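Local coordinates for protein dihydrocoumarin hydrolase, AncDHCH1 (Pseudomonas sp., PDB 6C2C) that probably hydrolyses the lactone dihydrocoumarin at a two-zinc site of metallo-beta-lactamase type, and is related to the enzyme that degrades methyl-parathion, at residues A143-A148 with F184-G189; F150-A155 with Q169-S174; V112-I117 with D192-I197; D26-A31 with L73-S78. All coordinates share one frame; numbering follows the deposited sequence.

Contact 1: residues A143-A148 with F184-G189; sequences ADQKDA and FKPFSG
Gln145 N reaches Phe187 O in a short bond, 2.7 Å from nitrogen to oxygen, and Phe187 N answers by binding Ala143 O at 3.1 Å. The two bonds bracket Asp144 and make it a single beta bridge with Phe187. The short side chain of Asp144, with CG anti to the backbone nitrogen (chi1 -166°), then does two jobs. OD1 takes Lys146 N at 2.8 Å as the N-cap of helix 145-151, and OD2 takes Gly189 N at 2.8 Å from across the contact, the donor lying close to the C-O direction. Held at both oxygens and close to a helix start, the group is probably charged. Glycine suits position 189, where phi is positive.

The close packing is at the Phe187 ring, whose CG stands between the backbone nitrogen and the carbonyl carbon (chi1 54°); this lays one face against Ala143 C and Asp144 N, each 3.4 Å above the ring plane and off centre. Alanine leaves room here, and Ala143 CB also meets the edge of the Phe184 ring, 3.9 Å from CE1. Ala148 CB touches the same ring near CE2 and CZ. The outer side is looser: Gln145 merely lies alongside Pro186, and Lys185 turns into solvent.

Beyond the pair, Phe184 rests on Leu175 and Val179 of helix 162-180, Lys185 pairs by backbone with Val141 of strand 140-142, and Phe187 packs on Thr210 and Tyr212 of strand 210-216. The loop thus lies against the edge of one sheet and reaches a strand of the other.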
# COMPACT_ATOMS: atom_id res chain seq x y z
N ALA A 143 13.03 4.09 4.95
CA ALA A 143 12.52 2.73 5.08
C ALA A 143 13.40 2.04 6.11
O ALA A 143 14.44 2.57 6.52
CB ALA A 143 12.61 1.98 3.74
N ASP A 144 12.94 0.90 6.59
CA ASP A 144 13.74 0.22 7.60
C ASP A 144 15.05 -0.28 7.01
O ASP A 144 15.08 -0.86 5.92
CB ASP A 144 12.96 -0.95 8.18
CG ASP A 144 13.60 -1.48 9.47
OD1 ASP A 144 14.49 -2.33 9.37
OD2 ASP A 144 13.25 -1.08 10.58
N GLN A 145 16.12 -0.10 7.78
CA GLN A 145 17.44 -0.59 7.44
C GLN A 145 17.45 -2.06 7.06
O GLN A 145 18.22 -2.45 6.17
CB GLN A 145 18.36 -0.33 8.63
CG GLN A 145 19.82 -0.71 8.27
CD GLN A 145 20.52 0.37 7.52
OE1 GLN A 145 20.97 0.15 6.37
NE2 GLN A 145 20.69 1.51 8.15
N LYS A 146 16.64 -2.88 7.70
CA LYS A 146 16.61 -4.28 7.36
C LYS A 146 16.04 -4.59 5.97
O LYS A 146 16.43 -5.52 5.37
CB LYS A 146 15.84 -5.11 8.36
CG LYS A 146 16.49 -5.26 9.69
CD LYS A 146 15.58 -5.96 10.66
CE LYS A 146 16.33 -6.13 11.94
NZ LYS A 146 16.66 -7.55 12.08
N ASP A 147 15.11 -3.75 5.53
CA ASP A 147 14.50 -3.90 4.21
C ASP A 147 15.51 -3.42 3.18
O ASP A 147 15.66 -4.03 2.12
CB ASP A 147 13.21 -3.09 4.12
CG ASP A 147 12.04 -3.92 3.64
OD1 ASP A 147 11.91 -5.08 4.07
OD2 ASP A 147 11.24 -3.40 2.83
N ALA A 148 16.19 -2.32 3.49
CA ALA A 148 17.19 -1.78 2.59
C ALA A 148 18.34 -2.76 2.39
O ALA A 148 18.71 -3.05 1.33
CB ALA A 148 17.75 -0.47 3.14
N PHE A 184 18.39 8.93 0.69
CA PHE A 184 17.76 7.77 1.33
C PHE A 184 18.25 7.68 2.77
O PHE A 184 19.46 7.58 3.01
CB PHE A 184 18.06 6.46 0.60
CG PHE A 184 17.46 5.28 1.34
CD1 PHE A 184 16.09 5.11 1.36
CD2 PHE A 184 18.27 4.45 2.11
CE1 PHE A 184 15.49 4.04 2.07
CE2 PHE A 184 17.72 3.38 2.86
CZ PHE A 184 16.27 3.16 2.83
N LYS A 185 17.33 7.80 3.72
CA LYS A 185 17.66 7.91 5.14
C LYS A 185 16.98 6.76 5.89
O LYS A 185 15.78 6.82 6.22
CB LYS A 185 17.19 9.29 5.66
CG LYS A 185 17.63 9.52 7.11
CD LYS A 185 17.19 10.94 7.58
CE LYS A 185 17.48 11.18 9.03
NZ LYS A 185 17.13 12.64 9.32
N PRO A 186 17.69 5.67 6.20
CA PRO A 186 17.04 4.52 6.84
C PRO A 186 16.73 4.85 8.28
O PRO A 186 17.19 5.84 8.86
CB PRO A 186 18.08 3.38 6.78
CG PRO A 186 19.41 4.14 6.69
CD PRO A 186 19.11 5.42 5.90
N PHE A 187 15.88 4.03 8.84
CA PHE A 187 15.67 3.98 10.29
C PHE A 187 15.71 2.53 10.71
O PHE A 187 15.70 1.60 9.86
CB PHE A 187 14.33 4.67 10.69
CG PHE A 187 13.14 4.11 9.94
CD1 PHE A 187 12.55 2.91 10.39
CD2 PHE A 187 12.62 4.73 8.79
CE1 PHE A 187 11.46 2.26 9.68
CE2 PHE A 187 11.50 4.13 8.13
CZ PHE A 187 10.94 2.95 8.56
N SER A 188 15.80 2.30 12.02
CA SER A 188 15.87 0.95 12.57
C SER A 188 14.72 0.76 13.54
O SER A 188 14.74 1.29 14.65
CB SER A 188 17.22 0.71 13.27
OG SER A 188 18.23 0.58 12.31
N GLY A 189 13.71 0.00 13.11
CA GLY A 189 12.58 -0.30 13.96
C GLY A 189 11.81 0.97 14.37
O GLY A 189 11.78 1.99 13.66

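Contact 2: residues F150-A155 with Q169-S174; sequences FWLSQA and QGAMAS
Leu152 lays CD2 against Ala171, 3.8 Å from its CB, and close as well to the backbone carbonyl of that residue. Ala171 CB also meets Trp151 CB at 4.0 Å; the small alanine suits this close approach of helix 162-180 to the end of helix 145-151. Met172 adds a long, flexible arm. With CG anti to the carbonyl carbon (chi1 -63°) and the chain extended beyond, CE lies near Ser153 O; a second conformer is modelled, so this contact holds for one of two positions and is less certain.

One step out, within the helix that carries Ala171, Gly170 O accepts from both Ser174 N and Ser174 OG, one from each face of its plane, the hydroxyl at 2.7 Å. The Trp151 ring packs on Phe168 and the zinc ligand His121, and NE1 makes a weak hydrogen bond to Asp147 OD1. Ser153 stands at the N-cap of helix 154-159, yet its hydroxyl bonds back to Asp149 O, and Gln154 turns its amide to Asp158.

The two segments therefore meet by van der Waals contact alone. Trp151 O is buried here without a polar partner, and the fit of these segments probably rests on shape more than on directed bonds.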
# COMPACT_ATOMS: atom_id res chain seq x y z
N PHE A 150 18.33 -5.95 2.83
CA PHE A 150 17.93 -7.16 2.12
C PHE A 150 17.72 -6.93 0.63
O PHE A 150 18.38 -7.56 -0.20
CB PHE A 150 16.67 -7.75 2.74
CG PHE A 150 16.26 -9.04 2.10
CD1 PHE A 150 17.09 -10.16 2.23
CD2 PHE A 150 15.13 -9.11 1.29
CE1 PHE A 150 16.77 -11.38 1.58
CE2 PHE A 150 14.79 -10.36 0.64
CZ PHE A 150 15.62 -11.45 0.79
N TRP A 151 16.82 -6.02 0.27
CA TRP A 151 16.45 -5.88 -1.13
C TRP A 151 17.49 -5.15 -1.97
O TRP A 151 17.48 -5.30 -3.19
CB TRP A 151 15.14 -5.12 -1.24
CG TRP A 151 14.01 -5.83 -0.53
CD1 TRP A 151 13.48 -5.50 0.67
CD2 TRP A 151 13.35 -7.04 -0.95
NE1 TRP A 151 12.47 -6.41 1.02
CE2 TRP A 151 12.35 -7.34 0.02
CE3 TRP A 151 13.43 -7.86 -2.11
CZ2 TRP A 151 11.53 -8.47 -0.06
CZ3 TRP A 151 12.58 -8.95 -2.22
CH2 TRP A 151 11.62 -9.24 -1.21
N LEU A 152 18.34 -4.31 -1.37
CA LEU A 152 19.30 -3.52 -2.11
C LEU A 152 20.70 -4.13 -2.01
O LEU A 152 21.67 -3.42 -2.21
CB LEU A 152 19.31 -2.07 -1.64
CG LEU A 152 17.91 -1.44 -1.49
CD1 LEU A 152 18.09 -0.07 -0.92
CD2 LEU A 152 17.18 -1.37 -2.83
N SER A 153 20.80 -5.45 -1.78
CA SER A 153 22.09 -6.13 -1.74
C SER A 153 22.25 -7.05 -2.96
O SER A 153 21.38 -7.87 -3.26
CB SER A 153 22.26 -6.86 -0.42
OG SER A 153 22.64 -5.87 0.58
N GLN A 154 23.33 -6.84 -3.71
CA GLN A 154 23.61 -7.65 -4.90
C GLN A 154 23.64 -9.15 -4.59
O GLN A 154 23.17 -9.97 -5.40
CB GLN A 154 24.96 -7.21 -5.49
CG GLN A 154 25.34 -7.95 -6.79
CD GLN A 154 24.41 -7.61 -7.88
OE1 GLN A 154 24.02 -6.43 -8.00
NE2 GLN A 154 23.96 -8.62 -8.68
N ALA A 155 24.19 -9.53 -3.43
CA ALA A 155 24.27 -10.96 -3.11
C ALA A 155 22.89 -11.58 -3.05
O ALA A 155 22.69 -12.71 -3.50
CB ALA A 155 24.98 -11.18 -1.77
N GLN A 169 15.95 -6.33 -8.45
CA GLN A 169 16.29 -5.41 -9.53
C GLN A 169 15.42 -4.16 -9.45
O GLN A 169 15.93 -3.05 -9.61
CB GLN A 169 16.10 -6.08 -10.89
CG GLN A 169 17.07 -7.26 -11.12
CD GLN A 169 16.53 -8.36 -12.09
OE1 GLN A 169 15.35 -8.35 -12.49
NE2 GLN A 169 17.40 -9.32 -12.44
N GLY A 170 14.13 -4.35 -9.25
CA GLY A 170 13.22 -3.20 -9.25
C GLY A 170 13.45 -2.31 -8.06
O GLY A 170 13.39 -1.07 -8.18
N ALA A 171 13.74 -2.91 -6.90
CA ALA A 171 14.02 -2.11 -5.70
C ALA A 171 15.28 -1.28 -5.89
O ALA A 171 15.32 -0.08 -5.58
CB ALA A 171 14.16 -3.00 -4.48
N MET A 172 16.34 -1.92 -6.39
CA MET A 172 17.59 -1.20 -6.60
C MET A 172 17.40 -0.06 -7.60
O MET A 172 17.86 1.06 -7.38
CB MET A 172 18.67 -2.19 -7.09
CG MET A 172 18.98 -3.27 -6.05
SD MET A 172 19.86 -4.67 -6.86
CE MET A 172 20.36 -5.56 -5.39
N ALA A 173 16.68 -0.33 -8.71
CA ALA A 173 16.50 0.71 -9.72
C ALA A 173 15.63 1.83 -9.19
O ALA A 173 15.85 3.00 -9.55
CB ALA A 173 15.85 0.12 -10.98
N SER A 174 14.67 1.49 -8.32
CA SER A 174 13.74 2.50 -7.81
C SER A 174 14.42 3.38 -6.78
O SER A 174 14.23 4.62 -6.79
CB SER A 174 12.52 1.82 -7.17
OG SER A 174 11.76 1.08 -8.17

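Contact 3: residues V112-I117 with D192-I197; sequences VDEIYI and DLVPGI
Leu193 places CD1 over the face of the Tyr116 ring, 3.7 Å from the centroid and only 8° off the normal, a CH-pi contact made as the two side chains run antiparallel past one another. Ile197 adds CG2 at 3.8 Å from Tyr116 CE2, and Val194 brings CG1 to 3.3 Å from Tyr116 OH. Branched aliphatic residues suit this place, since their methyls pack closely on the flat ring and its hydroxyl.

The polar part centres on Glu114. Its chain, with CG anti to the carbonyl carbon (chi1 -60°) and extended beyond, runs out beside the tyrosine, whose OH donates to OE2 at 2.7 Å, from above the carboxylate plane. A water donates both to Glu114 OE2, at 2.8 Å, and to Leu193 O, so it bridges the two segments.

Backbone bonds shape the other side. Leu193 N and, weakly, Val194 N share Ile197 O, a classic beta bulge in which Leu193 and Val194 both face Ile197; all three point their side chains toward the tyrosine's strand. A type II turn closes it at Gly196, where a CB would press on the carbonyl O of Pro195.

The segments belong to different sheets, with strand axes 9.7 Å apart, and the tyrosine spans toward the other sheet. Two donors on one carboxylate oxygen would probably keep Glu114 ionised, consistent with an acid lying against Val194 CG1 beside apolar side chains.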
# COMPACT_ATOMS: atom_id res chain seq x y z
N VAL A 112 6.57 17.09 -2.40
CA VAL A 112 6.68 16.03 -1.40
C VAL A 112 8.02 16.14 -0.65
O VAL A 112 9.08 16.16 -1.27
CB VAL A 112 6.50 14.66 -2.07
CG1 VAL A 112 6.68 13.56 -1.01
CG2 VAL A 112 5.08 14.55 -2.68
N ASP A 113 7.95 16.24 0.68
CA ASP A 113 9.14 16.42 1.53
C ASP A 113 9.79 15.11 1.91
O ASP A 113 11.04 15.00 1.91
CB ASP A 113 8.71 17.16 2.81
CG ASP A 113 8.24 18.57 2.52
OD1 ASP A 113 8.98 19.32 1.84
OD2 ASP A 113 7.15 18.94 2.99
N GLU A 114 8.98 14.10 2.28
CA GLU A 114 9.51 12.84 2.76
C GLU A 114 8.59 11.77 2.22
O GLU A 114 7.38 12.00 2.05
CB GLU A 114 9.62 12.78 4.31
CG GLU A 114 10.54 13.89 4.82
CD GLU A 114 11.07 13.67 6.22
OE1 GLU A 114 11.89 14.51 6.67
OE2 GLU A 114 10.71 12.67 6.86
N ILE A 115 9.17 10.60 1.97
CA ILE A 115 8.42 9.45 1.46
C ILE A 115 8.77 8.29 2.38
O ILE A 115 9.94 8.01 2.61
CB ILE A 115 8.79 9.13 0.00
CG1 ILE A 115 8.35 10.31 -0.88
CG2 ILE A 115 8.11 7.79 -0.41
CD1 ILE A 115 8.88 10.20 -2.38
N TYR A 116 7.75 7.64 2.95
CA TYR A 116 7.96 6.50 3.85
C TYR A 116 7.49 5.23 3.17
O TYR A 116 6.39 5.16 2.64
CB TYR A 116 7.22 6.70 5.19
CG TYR A 116 7.59 8.00 5.90
CD1 TYR A 116 8.84 8.58 5.77
CD2 TYR A 116 6.63 8.65 6.64
CE1 TYR A 116 9.17 9.81 6.43
CE2 TYR A 116 6.95 9.88 7.30
CZ TYR A 116 8.20 10.43 7.12
OH TYR A 116 8.43 11.65 7.80
N ILE A 117 8.38 4.25 3.08
CA ILE A 117 8.13 3.02 2.34
C ILE A 117 7.80 1.91 3.33
O ILE A 117 8.60 1.61 4.24
CB ILE A 117 9.38 2.68 1.52
CG1 ILE A 117 9.64 3.75 0.46
CG2 ILE A 117 9.23 1.28 0.92
CD1 ILE A 117 8.45 3.93 -0.52
N ASP A 192 10.51 7.86 15.59
CA ASP A 192 9.71 9.05 15.37
C ASP A 192 10.26 9.59 14.04
O ASP A 192 11.47 9.64 13.87
CB ASP A 192 9.93 10.07 16.49
CG ASP A 192 9.26 9.66 17.79
OD1 ASP A 192 8.56 8.62 17.80
OD2 ASP A 192 9.43 10.37 18.80
N LEU A 193 9.39 9.97 13.11
CA LEU A 193 9.85 10.41 11.81
C LEU A 193 9.70 11.92 11.64
O LEU A 193 10.69 12.63 11.39
CB LEU A 193 9.10 9.67 10.67
CG LEU A 193 9.37 8.16 10.75
CD1 LEU A 193 8.51 7.45 9.67
CD2 LEU A 193 10.84 7.85 10.49
N VAL A 194 8.47 12.40 11.76
CA VAL A 194 8.18 13.84 11.84
C VAL A 194 7.06 13.97 12.84
O VAL A 194 6.41 12.98 13.18
CB VAL A 194 7.75 14.43 10.47
CG1 VAL A 194 8.91 14.45 9.43
CG2 VAL A 194 6.46 13.74 9.94
N PRO A 195 6.86 15.16 13.41
CA PRO A 195 5.75 15.32 14.36
C PRO A 195 4.46 14.80 13.74
O PRO A 195 4.10 15.18 12.63
CB PRO A 195 5.73 16.84 14.60
CG PRO A 195 7.21 17.24 14.46
CD PRO A 195 7.67 16.38 13.27
N GLY A 196 3.82 13.89 14.46
CA GLY A 196 2.58 13.30 13.98
C GLY A 196 2.70 11.98 13.22
O GLY A 196 1.68 11.37 12.93
N ILE A 197 3.91 11.54 12.84
CA ILE A 197 4.07 10.27 12.09
C ILE A 197 5.26 9.48 12.67
O ILE A 197 6.41 9.97 12.72
CB ILE A 197 4.28 10.49 10.58
CG1 ILE A 197 3.20 11.44 10.04
CG2 ILE A 197 4.23 9.15 9.87
CD1 ILE A 197 3.41 11.73 8.55
O HOH W 1 12.08 11.83 9.18

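Contact 4: residues D26-A31 with L73-S78; sequences DFEVTA and LVNTGS
Thr30 N donates to Leu73 O at 2.8 Å, the shortest bond between these strands, and Leu73 N returns one to Thr30 O. Glu28 and Asn75 form the next hydrogen-bonded pair, with Asn75 N to Glu28 O at 2.9 Å and nearly straight (172°). Between them Val29 and Val74 make a non-hydrogen-bonded pair, where CA-H groups lean on neighbouring carbonyls: Val29 CA lies 3.3 Å from Leu73 O.

Side chains divide between the faces. Glu28, Thr30, Leu73 and Asn75 share one; Glu28 OE1 and Asn75 ND2 both bind the hydroxyl of Tyr107, and the carboxylate and amide planes stand 81° apart. Thr30 CB packs against Leu73 CB while its OG1 takes Arg21. On the other face Val29 and Val74 are beta-branched residues that favour extended backbone, and Val74 CG1 touches Phe27 CD2 at 4.0 Å.

Phe27 and Thr76 project in the same direction at the strand end. Phe27 CG, anti to the carbonyl carbon (chi1 -61°), puts the ring beside Thr76, whose CG2 sits over its centre, 3.9 Å from the centroid, a CH-pi contact. Just beyond, Asn75 OD1 accepts Gly77 N at 3.0 Å in its carbonyl plane, an Asx turn; lacking a CB that would strike the Thr76 carbonyl, Gly77 lets the chain turn toward strand 80-83.

Phe27 and Val74 reach Val214 on strand 210-216 of the other sheet. Such pairing builds the two facing sheets at the centre of the alpha-beta/beta-alpha sandwich of the metallo-beta-lactamase fold.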
# COMPACT_ATOMS: atom_id res chain seq x y z
N ASP A 26 -5.90 17.84 12.41
CA ASP A 26 -5.37 18.94 11.62
C ASP A 26 -4.74 18.47 10.30
O ASP A 26 -4.33 19.31 9.47
CB ASP A 26 -4.30 19.68 12.42
CG ASP A 26 -4.86 20.39 13.65
OD1 ASP A 26 -6.05 20.74 13.66
OD2 ASP A 26 -4.08 20.54 14.60
N PHE A 27 -4.56 17.15 10.12
CA PHE A 27 -3.87 16.65 8.94
C PHE A 27 -4.87 16.36 7.84
O PHE A 27 -6.01 15.96 8.10
CB PHE A 27 -3.07 15.35 9.23
CG PHE A 27 -1.97 15.47 10.29
CD1 PHE A 27 -1.53 16.70 10.76
CD2 PHE A 27 -1.35 14.34 10.71
CE1 PHE A 27 -0.53 16.77 11.68
CE2 PHE A 27 -0.30 14.37 11.66
CZ PHE A 27 0.09 15.58 12.14
N GLU A 28 -4.45 16.59 6.61
CA GLU A 28 -5.19 16.17 5.42
C GLU A 28 -4.59 14.87 4.87
O GLU A 28 -3.41 14.84 4.53
CB GLU A 28 -5.10 17.23 4.35
CG GLU A 28 -5.82 16.83 3.05
CD GLU A 28 -5.17 17.60 1.89
OE1 GLU A 28 -3.98 17.42 1.63
OE2 GLU A 28 -5.84 18.43 1.27
N VAL A 29 -5.39 13.81 4.83
CA VAL A 29 -4.98 12.52 4.25
C VAL A 29 -5.60 12.44 2.85
O VAL A 29 -6.78 12.80 2.66
CB VAL A 29 -5.45 11.35 5.12
CG1 VAL A 29 -5.08 10.03 4.41
CG2 VAL A 29 -4.83 11.44 6.47
N THR A 30 -4.79 12.04 1.87
CA THR A 30 -5.31 11.73 0.53
C THR A 30 -4.90 10.29 0.21
O THR A 30 -3.72 10.03 -0.03
CB THR A 30 -4.81 12.70 -0.56
OG1 THR A 30 -4.97 14.07 -0.15
CG2 THR A 30 -5.56 12.45 -1.89
N ALA A 31 -5.86 9.35 0.21
CA ALA A 31 -5.59 8.03 -0.36
C ALA A 31 -5.37 8.18 -1.86
O ALA A 31 -6.14 8.88 -2.54
CB ALA A 31 -6.78 7.09 -0.10
N LEU A 73 -1.08 9.98 1.07
CA LEU A 73 -0.42 11.28 1.20
C LEU A 73 -0.91 11.91 2.48
O LEU A 73 -2.12 11.86 2.78
CB LEU A 73 -0.81 12.16 0.00
CG LEU A 73 -0.09 13.45 -0.18
CD1 LEU A 73 1.35 13.22 -0.62
CD2 LEU A 73 -0.84 14.25 -1.25
N VAL A 74 -0.01 12.54 3.25
CA VAL A 74 -0.39 13.21 4.50
C VAL A 74 0.20 14.61 4.51
O VAL A 74 1.44 14.79 4.44
CB VAL A 74 0.09 12.44 5.75
CG1 VAL A 74 -0.47 13.12 6.99
CG2 VAL A 74 -0.37 10.96 5.72
N ASN A 75 -0.66 15.61 4.61
CA ASN A 75 -0.22 17.00 4.69
C ASN A 75 -0.42 17.40 6.15
O ASN A 75 -1.57 17.57 6.59
CB ASN A 75 -1.01 17.86 3.72
CG ASN A 75 -0.49 19.30 3.67
OD1 ASN A 75 -0.04 19.82 4.70
ND2 ASN A 75 -0.68 19.97 2.53
N THR A 76 0.70 17.52 6.89
CA THR A 76 0.69 17.79 8.32
C THR A 76 0.72 19.27 8.58
O THR A 76 0.67 19.66 9.75
CB THR A 76 1.87 17.18 9.06
OG1 THR A 76 3.08 17.86 8.70
CG2 THR A 76 2.02 15.70 8.72
N GLY A 77 0.73 20.06 7.54
CA GLY A 77 0.98 21.52 7.68
C GLY A 77 2.43 21.91 7.61
O GLY A 77 2.78 22.79 6.84
N SER A 78 3.29 21.24 8.35
CA SER A 78 4.72 21.53 8.25
C SER A 78 5.42 20.64 7.23
O SER A 78 6.50 21.00 6.78
CB SER A 78 5.38 21.38 9.62
OG SER A 78 5.22 20.11 10.15

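How the contacts relate
Contacts 3 and 4 both reach the six-stranded sheet and touch each other, where Phe27 meets the turn around Gly196; contact 3 is buried between the two sheets, whereas contact 4, pairing within one, is partly buried, as are contacts 1 and 2. Contact 1 packs against contact 3 through Phe187 with Leu193 and Ala143 with Ile117, and joins helix 145-151 to the loop before strand 191-194. Contact 2 lies farthest out, about 30 Å between centres from contact 4, and shares helix 145-151 with contact 1. Chemistry follows place: backbone bonds rule contact 4, a beta bridge and a helix cap contact 1, an aromatic face and a bridging water contact 3, and van der Waals contact without directed bonds contact 2.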